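Alcohol dehydrogenase (Aeropyrum pernix, PDB 1H2B) probably catalyses the NAD-dependent oxidation of alcohols, as a zinc-containing dehydrogenase from a hyperthermophilic archaeon. Local coordinates at residues 265-268 with 269-272; 290-294 with 295-299; 241-244 with 245-249. One frame throughout, in Å; residues are numbered along the deposited sequence.

Contact 1 of 3, residues 265-268 with 269-272. With NAJ (nicotinamide-adenine-dinucleotide (acidic form)), chain I.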
loop_
_atom_site.group_PDB
_atom_site.type_symbol
_atom_site.label_atom_id
_atom_site.label_comp_id
_atom_site.label_asym_id
_atom_site.label_seq_id
_atom_site.Cartn_x
_atom_site.Cartn_y
_atom_site.Cartn_z
ATOM N N GLN B 265 -8.717 6.003 30.554
ATOM C CA GLN B 265 -7.453 5.457 31.054
ATOM C C GLN B 265 -7.430 3.953 31.193
ATOM O O GLN B 265 -6.432 3.346 30.796
ATOM C CB GLN B 265 -7.051 6.138 32.372
ATOM C CG GLN B 265 -5.596 5.951 32.681
ATOM C CD GLN B 265 -4.694 6.518 31.604
ATOM O OE1 GLN B 265 -4.673 7.758 31.393
ATOM N NE2 GLN B 265 -3.933 5.647 30.940
ATOM N N ALA B 266 -8.546 3.352 31.657
ATOM C CA ALA B 266 -8.619 1.903 31.804
ATOM C C ALA B 266 -8.324 1.227 30.472
ATOM O O ALA B 266 -7.484 0.311 30.387
ATOM C CB ALA B 266 -9.965 1.501 32.329
ATOM N N THR B 267 -8.978 1.685 29.407
ATOM C CA THR B 267 -8.758 0.938 28.157
ATOM C C THR B 267 -7.430 1.237 27.523
ATOM O O THR B 267 -6.814 0.391 26.889
ATOM C CB THR B 267 -9.866 1.200 27.100
ATOM O OG1 THR B 267 -9.924 2.588 26.745
ATOM C CG2 THR B 267 -11.185 0.812 27.682
ATOM N N VAL B 268 -6.983 2.473 27.650
ATOM C CA VAL B 268 -5.688 2.850 27.044
ATOM C C VAL B 268 -4.566 2.079 27.735
ATOM O O VAL B 268 -3.546 1.787 27.124
ATOM C CB VAL B 268 -5.550 4.392 27.128
ATOM C CG1 VAL B 268 -4.145 4.890 26.772
ATOM C CG2 VAL B 268 -6.561 5.042 26.210
ATOM N N ASP B 269 -4.812 1.697 28.971
ATOM C CA ASP B 269 -3.808 0.926 29.680
ATOM C C ASP B 269 -3.748 -0.506 29.267
ATOM O O ASP B 269 -2.664 -1.036 29.138
ATOM C CB ASP B 269 -3.934 1.065 31.140
ATOM C CG ASP B 269 -3.297 2.389 31.607
ATOM O OD1 ASP B 269 -2.264 2.928 31.030
ATOM O OD2 ASP B 269 -3.832 2.923 32.516
ATOM N N TYR B 270 -4.901 -1.143 29.028
ATOM C CA TYR B 270 -4.833 -2.564 28.690
ATOM C C TYR B 270 -4.762 -2.891 27.190
ATOM O O TYR B 270 -4.216 -3.959 26.810
ATOM C CB TYR B 270 -5.950 -3.404 29.385
ATOM C CG TYR B 270 -7.384 -3.315 28.856
ATOM C CD1 TYR B 270 -7.756 -3.940 27.650
ATOM C CD2 TYR B 270 -8.382 -2.710 29.633
ATOM C CE1 TYR B 270 -9.052 -3.894 27.214
ATOM C CE2 TYR B 270 -9.711 -2.654 29.210
ATOM C CZ TYR B 270 -10.026 -3.260 28.000
ATOM O OH TYR B 270 -11.329 -3.249 27.564
ATOM N N THR B 271 -5.296 -1.996 26.354
ATOM C CA THR B 271 -5.382 -2.388 24.941
ATOM C C THR B 271 -4.028 -2.648 24.257
ATOM O O THR B 271 -3.939 -3.554 23.468
ATOM C CB THR B 271 -6.248 -1.449 24.104
ATOM O OG1 THR B 271 -5.841 -0.083 24.301
ATOM C CG2 THR B 271 -7.730 -1.542 24.586
ATOM N N PRO B 272 -2.937 -1.930 24.560
ATOM C CA PRO B 272 -1.653 -2.268 23.921
ATOM C C PRO B 272 -1.215 -3.680 24.269
ATOM O O PRO B 272 -0.535 -4.289 23.456
ATOM C CB PRO B 272 -0.671 -1.234 24.498
ATOM C CG PRO B 272 -1.570 -0.084 24.946
ATOM C CD PRO B 272 -2.854 -0.753 25.444
HETATM P PA NAJ I . -20.022 5.495 24.179
HETATM O O1A NAJ I . -20.165 6.091 25.552
HETATM O O2A NAJ I . -21.279 5.250 23.329
HETATM O O5B NAJ I . -19.358 4.043 24.221
HETATM C C5B NAJ I . -18.283 3.716 25.111
HETATM C C4B NAJ I . -18.408 2.214 25.307
HETATM O O4B NAJ I . -17.233 1.788 26.025
HETATM C C3B NAJ I . -19.655 1.795 26.086
HETATM O O3B NAJ I . -20.358 0.724 25.432
HETATM C C2B NAJ I . -18.998 1.384 27.396
HETATM O O2B NAJ I . -19.766 0.443 28.163
HETATM C C1B NAJ I . -17.644 0.806 26.966
HETATM N N9A NAJ I . -16.631 0.751 28.020
HETATM C C8A NAJ I . -16.410 1.599 29.114
HETATM N N7A NAJ I . -15.320 1.165 29.804
HETATM C C5A NAJ I . -14.851 0.050 29.172
HETATM C C6A NAJ I . -13.799 -0.800 29.413
HETATM N N6A NAJ I . -12.984 -0.672 30.469
HETATM N N1A NAJ I . -13.558 -1.812 28.521
HETATM C C2A NAJ I . -14.381 -2.048 27.433
HETATM N N3A NAJ I . -15.428 -1.222 27.221
HETATM C C4A NAJ I . -15.659 -0.195 28.082
HETATM O O3 NAJ I . -18.980 6.416 23.410
HETATM P PN NAJ I . -18.906 6.786 21.841
HETATM O O1N NAJ I . -19.737 7.951 21.558
HETATM O O2N NAJ I . -19.068 5.556 21.041
HETATM O O5D NAJ I . -17.400 7.340 21.783
HETATM C C5D NAJ I . -16.339 6.411 21.995
HETATM C C4D NAJ I . -15.037 7.173 22.178
HETATM O O4D NAJ I . -14.646 7.690 20.893
HETATM C C3D NAJ I . -15.154 8.400 23.081
HETATM O O3D NAJ I . -13.867 8.635 23.682
HETATM C C2D NAJ I . -15.459 9.529 22.087
HETATM O O2D NAJ I . -15.163 10.821 22.536
HETATM C C1D NAJ I . -14.509 9.089 20.959
HETATM N N1N NAJ I . -14.702 9.655 19.624
HETATM C C2N NAJ I . -13.595 9.704 18.829
HETATM C C3N NAJ I . -13.703 10.165 17.528
HETATM C C7N NAJ I . -12.475 10.274 16.686
HETATM O O7N NAJ I . -12.667 10.815 15.471
HETATM N N7N NAJ I . -11.262 9.821 17.018
HETATM C C4N NAJ I . -14.957 10.574 16.966
HETATM C C5N NAJ I . -16.090 10.326 17.791
HETATM C C6N NAJ I . -15.951 9.910 19.101
HETATM O O HOH W 1 -1.394 2.905 28.224
#
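The carbonyl oxygen of Thr267 takes two bonds from Thr271: the hydroxyl OG1 reaches Thr267 O at 2.8 Å, and the backbone N of Thr271 meets the same oxygen at 2.9 Å. With chi1 at 51°, Thr271 OG1 sits between its own N and carbonyl carbon, which turns the hydroxyl back to that acceptor. Two residues earlier in the chain, Asp269 N binds Gln265 O, and the side chains of the pair close a second link, Gln265 NE2 to Asp269 OD2 at 3.1 Å. The amide comes in from above the carboxylate plane, 49° out of it, while Gln265 OE1 accepts from Glu289 N. A water lies within hydrogen-bonding distance of Val268 O and of Asp269 OD1, 2.9 Å from the latter. An alanine in place of Asp269 is likely to leave the Gln265 amide without its carboxylate mate and the water without its contact to OD1. The Tyr270 ring folds back over the preceding turn, where Thr267 CA lies over one face, 4.2 Å from the centroid, in a CH-pi contact. At the far end of the ring the phenol meets the coenzyme: Tyr270 OH and adenine N1A of NAJ are hydrogen-bonded at 2.8 Å, with N1A near the ring plane. Thr267 CG2 packs on the same adenine, 3.5 Å from C6A, while Thr267 OG1 is bonded to Asp260. Short helix 265-270, following strand 255-260, thus forms one wall of the adenine pocket in the Rossmann-type NAD-binding domain.

Contact 2 of 3, residues 290-294 with 295-299. With NAJ (nicotinamide-adenine-dinucleotide (acidic form)), chain C.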
loop_
_atom_site.group_PDB
_atom_site.type_symbol
_atom_site.label_atom_id
_atom_site.label_comp_id
_atom_site.label_asym_id
_atom_site.label_seq_id
_atom_site.Cartn_x
_atom_site.Cartn_y
_atom_site.Cartn_z
ATOM N N LEU B 290 -1.653 7.561 26.768
ATOM C CA LEU B 290 -0.980 6.315 26.366
ATOM C C LEU B 290 0.322 6.204 27.148
ATOM O O LEU B 290 1.012 7.205 27.262
ATOM C CB LEU B 290 -0.810 6.346 24.822
ATOM C CG LEU B 290 -0.092 5.227 24.073
ATOM C CD1 LEU B 290 -0.856 3.920 24.168
ATOM C CD2 LEU B 290 0.022 5.633 22.599
ATOM N N ARG B 291 0.641 5.030 27.741
ATOM C CA ARG B 291 1.883 4.797 28.494
ATOM C C ARG B 291 2.341 3.363 28.332
ATOM O O ARG B 291 1.737 2.412 28.873
ATOM C CB ARG B 291 1.798 5.071 29.997
ATOM C CG ARG B 291 0.426 5.365 30.572
ATOM C CD ARG B 291 0.449 6.253 31.816
ATOM N NE ARG B 291 -0.008 7.634 31.593
ATOM C CZ ARG B 291 0.782 8.709 31.640
ATOM N NH1 ARG B 291 2.074 8.578 31.902
ATOM N NH2 ARG B 291 0.287 9.929 31.434
ATOM N N PHE B 292 3.391 3.178 27.558
ATOM C CA PHE B 292 3.780 1.825 27.195
ATOM C C PHE B 292 5.287 1.776 27.020
ATOM O O PHE B 292 5.855 2.703 26.450
ATOM C CB PHE B 292 3.074 1.433 25.885
ATOM C CG PHE B 292 3.135 -0.019 25.546
ATOM C CD1 PHE B 292 2.375 -0.954 26.245
ATOM C CD2 PHE B 292 3.900 -0.470 24.490
ATOM C CE1 PHE B 292 2.388 -2.315 25.911
ATOM C CE2 PHE B 292 3.888 -1.810 24.128
ATOM C CZ PHE B 292 3.155 -2.737 24.827
ATOM N N PRO B 293 5.978 0.746 27.497
ATOM C CA PRO B 293 7.447 0.728 27.367
ATOM C C PRO B 293 7.929 0.619 25.894
ATOM O O PRO B 293 7.445 -0.240 25.131
ATOM C CB PRO B 293 7.873 -0.539 28.150
ATOM C CG PRO B 293 6.660 -1.001 28.885
ATOM C CD PRO B 293 5.455 -0.420 28.239
ATOM N N THR B 294 8.861 1.474 25.497
ATOM C CA THR B 294 9.384 1.305 24.117
ATOM C C THR B 294 10.068 -0.019 23.840
ATOM O O THR B 294 10.105 -0.458 22.701
ATOM C CB THR B 294 10.286 2.492 23.682
ATOM O OG1 THR B 294 11.360 2.642 24.627
ATOM C CG2 THR B 294 9.501 3.827 23.637
ATOM N N ILE B 295 10.655 -0.651 24.853
ATOM C CA ILE B 295 11.253 -1.959 24.604
ATOM C C ILE B 295 10.212 -2.968 24.103
ATOM O O ILE B 295 10.545 -3.834 23.297
ATOM C CB ILE B 295 12.053 -2.476 25.848
ATOM C CG1 ILE B 295 12.913 -3.678 25.442
ATOM C CG2 ILE B 295 11.105 -2.799 27.022
ATOM C CD1 ILE B 295 14.011 -4.080 26.473
ATOM N N ARG B 296 8.954 -2.837 24.557
ATOM C CA ARG B 296 7.867 -3.675 24.064
ATOM C C ARG B 296 7.397 -3.218 22.695
ATOM O O ARG B 296 7.031 -4.080 21.873
ATOM C CB ARG B 296 6.695 -3.699 25.037
ATOM C CG ARG B 296 7.107 -4.451 26.306
ATOM C CD ARG B 296 5.946 -4.831 27.165
ATOM N NE ARG B 296 4.950 -5.573 26.390
ATOM C CZ ARG B 296 4.377 -6.696 26.792
ATOM N NH1 ARG B 296 4.707 -7.217 27.969
ATOM N NH2 ARG B 296 3.464 -7.284 26.025
ATOM N N VAL B 297 7.396 -1.902 22.465
ATOM C CA VAL B 297 7.035 -1.365 21.120
ATOM C C VAL B 297 7.950 -1.980 20.053
ATOM O O VAL B 297 7.461 -2.505 19.025
ATOM C CB VAL B 297 7.166 0.150 21.048
ATOM C CG1 VAL B 297 6.814 0.603 19.630
ATOM C CG2 VAL B 297 6.142 0.805 22.017
ATOM N N ILE B 298 9.254 -2.017 20.316
ATOM C CA ILE B 298 10.145 -2.560 19.280
ATOM C C ILE B 298 10.212 -4.070 19.326
ATOM O O ILE B 298 10.245 -4.703 18.284
ATOM C CB ILE B 298 11.541 -1.850 19.335
ATOM C CG1 ILE B 298 12.350 -2.234 20.574
ATOM C CG2 ILE B 298 11.367 -0.313 19.242
ATOM C CD1 ILE B 298 13.376 -3.365 20.287
ATOM N N SER B 299 10.182 -4.687 20.511
ATOM C CA SER B 299 10.384 -6.161 20.495
ATOM C C SER B 299 9.208 -6.930 19.908
ATOM O O SER B 299 9.405 -7.986 19.276
ATOM C CB SER B 299 10.829 -6.701 21.864
ATOM O OG SER B 299 9.812 -6.494 22.778
HETATM P PA NAJ C . 24.292 5.260 19.949
HETATM O O1A NAJ C . 24.707 5.349 21.391
HETATM O O2A NAJ C . 25.362 5.034 18.868
HETATM O O5B NAJ C . 23.583 6.598 19.443
HETATM C C5B NAJ C . 22.673 7.343 20.265
HETATM C C4B NAJ C . 22.766 8.761 19.728
HETATM O O4B NAJ C . 21.722 9.520 20.372
HETATM C C3B NAJ C . 24.113 9.434 19.989
HETATM O O3B NAJ C . 24.638 10.057 18.804
HETATM C C2B NAJ C . 23.687 10.426 21.062
HETATM O O2B NAJ C . 24.539 11.578 21.163
HETATM C C1B NAJ C . 22.253 10.804 20.669
HETATM N N9A NAJ C . 21.446 11.377 21.746
HETATM C C8A NAJ C . 21.464 11.132 23.126
HETATM N N7A NAJ C . 20.500 11.881 23.726
HETATM C C5A NAJ C . 19.875 12.605 22.752
HETATM C C6A NAJ C . 18.848 13.516 22.765
HETATM N N6A NAJ C . 18.244 13.920 23.891
HETATM N N1A NAJ C . 18.405 14.020 21.570
HETATM C C2A NAJ C . 19.005 13.697 20.365
HETATM N N3A NAJ C . 20.033 12.820 20.368
HETATM C C4A NAJ C . 20.460 12.289 21.544
HETATM O O3 NAJ C . 23.169 4.136 19.888
HETATM P PN NAJ C . 22.829 3.095 18.702
HETATM O O1N NAJ C . 23.645 1.894 18.836
HETATM O O2N NAJ C . 22.789 3.816 17.415
HETATM O O5D NAJ C . 21.363 2.643 19.177
HETATM C C5D NAJ C . 20.319 3.612 19.130
HETATM C C4D NAJ C . 19.105 3.076 19.873
HETATM O O4D NAJ C . 18.512 2.048 19.060
HETATM C C3D NAJ C . 19.438 2.392 21.198
HETATM O O3D NAJ C . 18.293 2.513 22.062
HETATM C C2D NAJ C . 19.608 0.921 20.792
HETATM O O2D NAJ C . 19.455 -0.010 21.826
HETATM C C1D NAJ C . 18.450 0.840 19.780
HETATM N N1N NAJ C . 18.423 -0.281 18.840
HETATM C C2N NAJ C . 17.194 -0.638 18.371
HETATM C C3N NAJ C . 17.085 -1.646 17.428
HETATM C C7N NAJ C . 15.731 -2.072 16.966
HETATM O O7N NAJ C . 15.724 -3.116 16.119
HETATM N N7N NAJ C . 14.579 -1.465 17.269
HETATM C C4N NAJ C . 18.234 -2.321 16.897
HETATM C C5N NAJ C . 19.485 -1.774 17.298
HETATM C C6N NAJ C . 19.567 -0.801 18.275
#
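Among the backbone bonds, Pro293 O receives Val297 N at 3.1 Å and more weakly Arg296 N. Thr294 O takes Ile298 N at 3.0 Å, the next bond of the helix. Pro293 stands at the N-cap position, where strand 289-293 passes directly into helix 294-300, the axes of the two short segments lying 69° apart. One side-chain bond runs back along the helix: Ser299 OG reaches Ile295 O at 2.8 Å, and Ser299 N meets that oxygen from the opposite face of the carbonyl plane.

The side-chain packing gathers round Phe292. Its CG lies anti to the backbone N (chi1 -167°), which carries the ring against the first helical turn. Val297 CG2 touches the ring at its edge, 3.6 Å from Phe292 CD2. Arg296 CB comes to 3.5 Å from Phe292 CE2, and farther out Arg296 NE lies 3.7 Å from Phe292 CZ, the guanidinium and ring planes standing 68° apart. Tyr273 and Phe304 add edge-to-face ring contacts with Phe292. On another side of the turn, Pro293 CB and Ile295 CG2 pack at 4.1 Å.

Contacts with the second subunit complete the arrangement. Thr294 OG1 is hydrogen-bonded to Gly288 O and Gly287 N of that subunit. The helix here also brings Ile298 CB to 3.7 Å from N7N, the nicotinamide amide nitrogen of the NAJ molecule whose adenine is held there. Residues 290-293 pair antiparallel with a strand of the same neighbour, and such a continuous intersubunit beta ladder is characteristic of the dimer interface between coenzyme-binding domains in zinc-containing alcohol dehydrogenases.

Contact 3 of 3, residues 241-244 with 245-249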
loop_
_atom_site.group_PDB
_atom_site.type_symbol
_atom_site.label_atom_id
_atom_site.label_comp_id
_atom_site.label_asym_id
_atom_site.label_seq_id
_atom_site.Cartn_x
_atom_site.Cartn_y
_atom_site.Cartn_z
ATOM N N ASP B 241 -10.362 -9.158 33.802
ATOM C CA ASP B 241 -9.033 -9.531 33.230
ATOM C C ASP B 241 -9.081 -9.689 31.706
ATOM O O ASP B 241 -8.940 -10.779 31.149
ATOM C CB ASP B 241 -8.461 -10.809 33.852
ATOM C CG ASP B 241 -6.925 -10.849 33.773
ATOM O OD1 ASP B 241 -6.307 -10.200 32.862
ATOM O OD2 ASP B 241 -6.239 -11.501 34.585
ATOM N N PRO B 242 -9.337 -8.589 31.016
ATOM C CA PRO B 242 -9.528 -8.674 29.560
ATOM C C PRO B 242 -8.288 -9.224 28.831
ATOM O O PRO B 242 -8.418 -9.973 27.857
ATOM C CB PRO B 242 -9.836 -7.227 29.159
ATOM C CG PRO B 242 -9.259 -6.378 30.292
ATOM C CD PRO B 242 -9.489 -7.223 31.547
ATOM N N VAL B 243 -7.090 -8.831 29.264
ATOM C CA VAL B 243 -5.889 -9.307 28.575
ATOM C C VAL B 243 -5.784 -10.829 28.692
ATOM O O VAL B 243 -5.542 -11.525 27.706
ATOM C CB VAL B 243 -4.592 -8.617 29.105
ATOM C CG1 VAL B 243 -3.350 -9.237 28.463
ATOM C CG2 VAL B 243 -4.635 -7.121 28.779
ATOM N N LYS B 244 -5.955 -11.373 29.892
ATOM C CA LYS B 244 -5.875 -12.829 30.031
ATOM C C LYS B 244 -6.936 -13.569 29.183
ATOM O O LYS B 244 -6.601 -14.578 28.511
ATOM C CB LYS B 244 -6.038 -13.190 31.514
ATOM C CG LYS B 244 -5.987 -14.669 31.825
ATOM C CD LYS B 244 -5.728 -14.885 33.332
ATOM C CE LYS B 244 -6.385 -16.174 33.853
ATOM N NZ LYS B 244 -5.441 -17.033 34.641
ATOM N N GLN B 245 -8.174 -13.077 29.198
ATOM C CA GLN B 245 -9.250 -13.681 28.382
ATOM C C GLN B 245 -8.903 -13.640 26.891
ATOM O O GLN B 245 -9.070 -14.625 26.164
ATOM C CB GLN B 245 -10.609 -13.000 28.653
ATOM C CG GLN B 245 -11.181 -13.272 30.028
ATOM C CD GLN B 245 -12.571 -12.712 30.132
ATOM O OE1 GLN B 245 -13.470 -13.247 29.550
ATOM N NE2 GLN B 245 -12.694 -11.573 30.779
ATOM N N VAL B 246 -8.416 -12.490 26.404
ATOM C CA VAL B 246 -8.000 -12.396 24.992
ATOM C C VAL B 246 -6.792 -13.282 24.667
ATOM O O VAL B 246 -6.771 -13.920 23.589
ATOM C CB VAL B 246 -7.815 -10.919 24.551
ATOM C CG1 VAL B 246 -7.080 -10.776 23.185
ATOM C CG2 VAL B 246 -9.136 -10.181 24.535
ATOM N N MET B 247 -5.823 -13.363 25.582
ATOM C CA MET B 247 -4.701 -14.288 25.400
ATOM C C MET B 247 -5.147 -15.754 25.326
ATOM O O MET B 247 -4.681 -16.503 24.454
ATOM C CB MET B 247 -3.594 -14.026 26.416
ATOM C CG MET B 247 -2.881 -12.683 26.160
ATOM S SD MET B 247 -2.108 -12.681 24.542
ATOM C CE MET B 247 -1.303 -11.032 24.487
ATOM N N GLU B 248 -6.094 -16.156 26.169
ATOM C CA GLU B 248 -6.677 -17.508 26.035
ATOM C C GLU B 248 -7.399 -17.730 24.696
ATOM O O GLU B 248 -7.214 -18.771 24.069
ATOM C CB GLU B 248 -7.576 -17.812 27.242
ATOM C CG GLU B 248 -6.790 -18.039 28.532
ATOM C CD GLU B 248 -7.681 -18.225 29.766
ATOM O OE1 GLU B 248 -8.895 -18.510 29.597
ATOM O OE2 GLU B 248 -7.174 -18.084 30.912
ATOM N N LEU B 249 -8.186 -16.757 24.231
ATOM C CA LEU B 249 -8.885 -16.902 22.960
ATOM C C LEU B 249 -7.942 -17.051 21.778
ATOM O O LEU B 249 -8.277 -17.689 20.768
ATOM C CB LEU B 249 -9.799 -15.714 22.683
ATOM C CG LEU B 249 -11.049 -15.695 23.567
ATOM C CD1 LEU B 249 -11.712 -14.370 23.503
ATOM C CD2 LEU B 249 -12.018 -16.782 23.065
#
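The N-terminal end of helix 242-249 is closed by an aspartate N-cap, with the cap's own carbonyl starting the helical bond series. Asp241 OD1 accepts from Lys244 N at 3.2 Å, the N-H arriving from above the carboxylate plane. Asp241 O then receives Gln245 N at 3.1 Å. Pro242 O to Val246 N, Val243 O to Met247 N and Lys244 O to Glu248 N continue the series.

The helix follows outer strand 234-237 of the six-stranded parallel sheet of the Rossmann-type domain, and Gln245 ties the two together. Its CG, placed beside the backbone N (chi1 -69°), lies 3.5 Å from Asp241 O, and the extended chain carries NE2 back to Arg240 O and Asp237 O, both hydrogen-bonded. Val243 and Met247 lie alongside each other, with Val243 CG1 4.2 Å from Met247 CG. On the exposed side, Lys244 CE comes to 3.6 Å from Glu248 OE2. Lys244 NZ stays 4.2 Å from Glu248 OE2, too far for a salt bridge, so any attraction between these charges is probably modest.

All three contacts belong to the coenzyme-binding domain, with contact 1 touching both others. Toward contact 3, Tyr270 CD2 meets Pro242 CG at 3.8 Å, so helix 242-249 backs the tyrosine that bonds adenine; the Pro242 side chain itself is about 7 Å from a bound NAJ. Toward contact 2, Val268 CG1 packs on Leu290 CA at 3.5 Å and Pro272 CB on Phe292 CD1 at 3.5 Å, joining helix 265-270 to the interface strand. Contacts 2 and 3 do not touch, their nearest atoms being about 6 Å apart. Contact 1 serves its own chain's adenine, whereas contact 2 reaches the nicotinamide end of the coenzyme held by the second subunit.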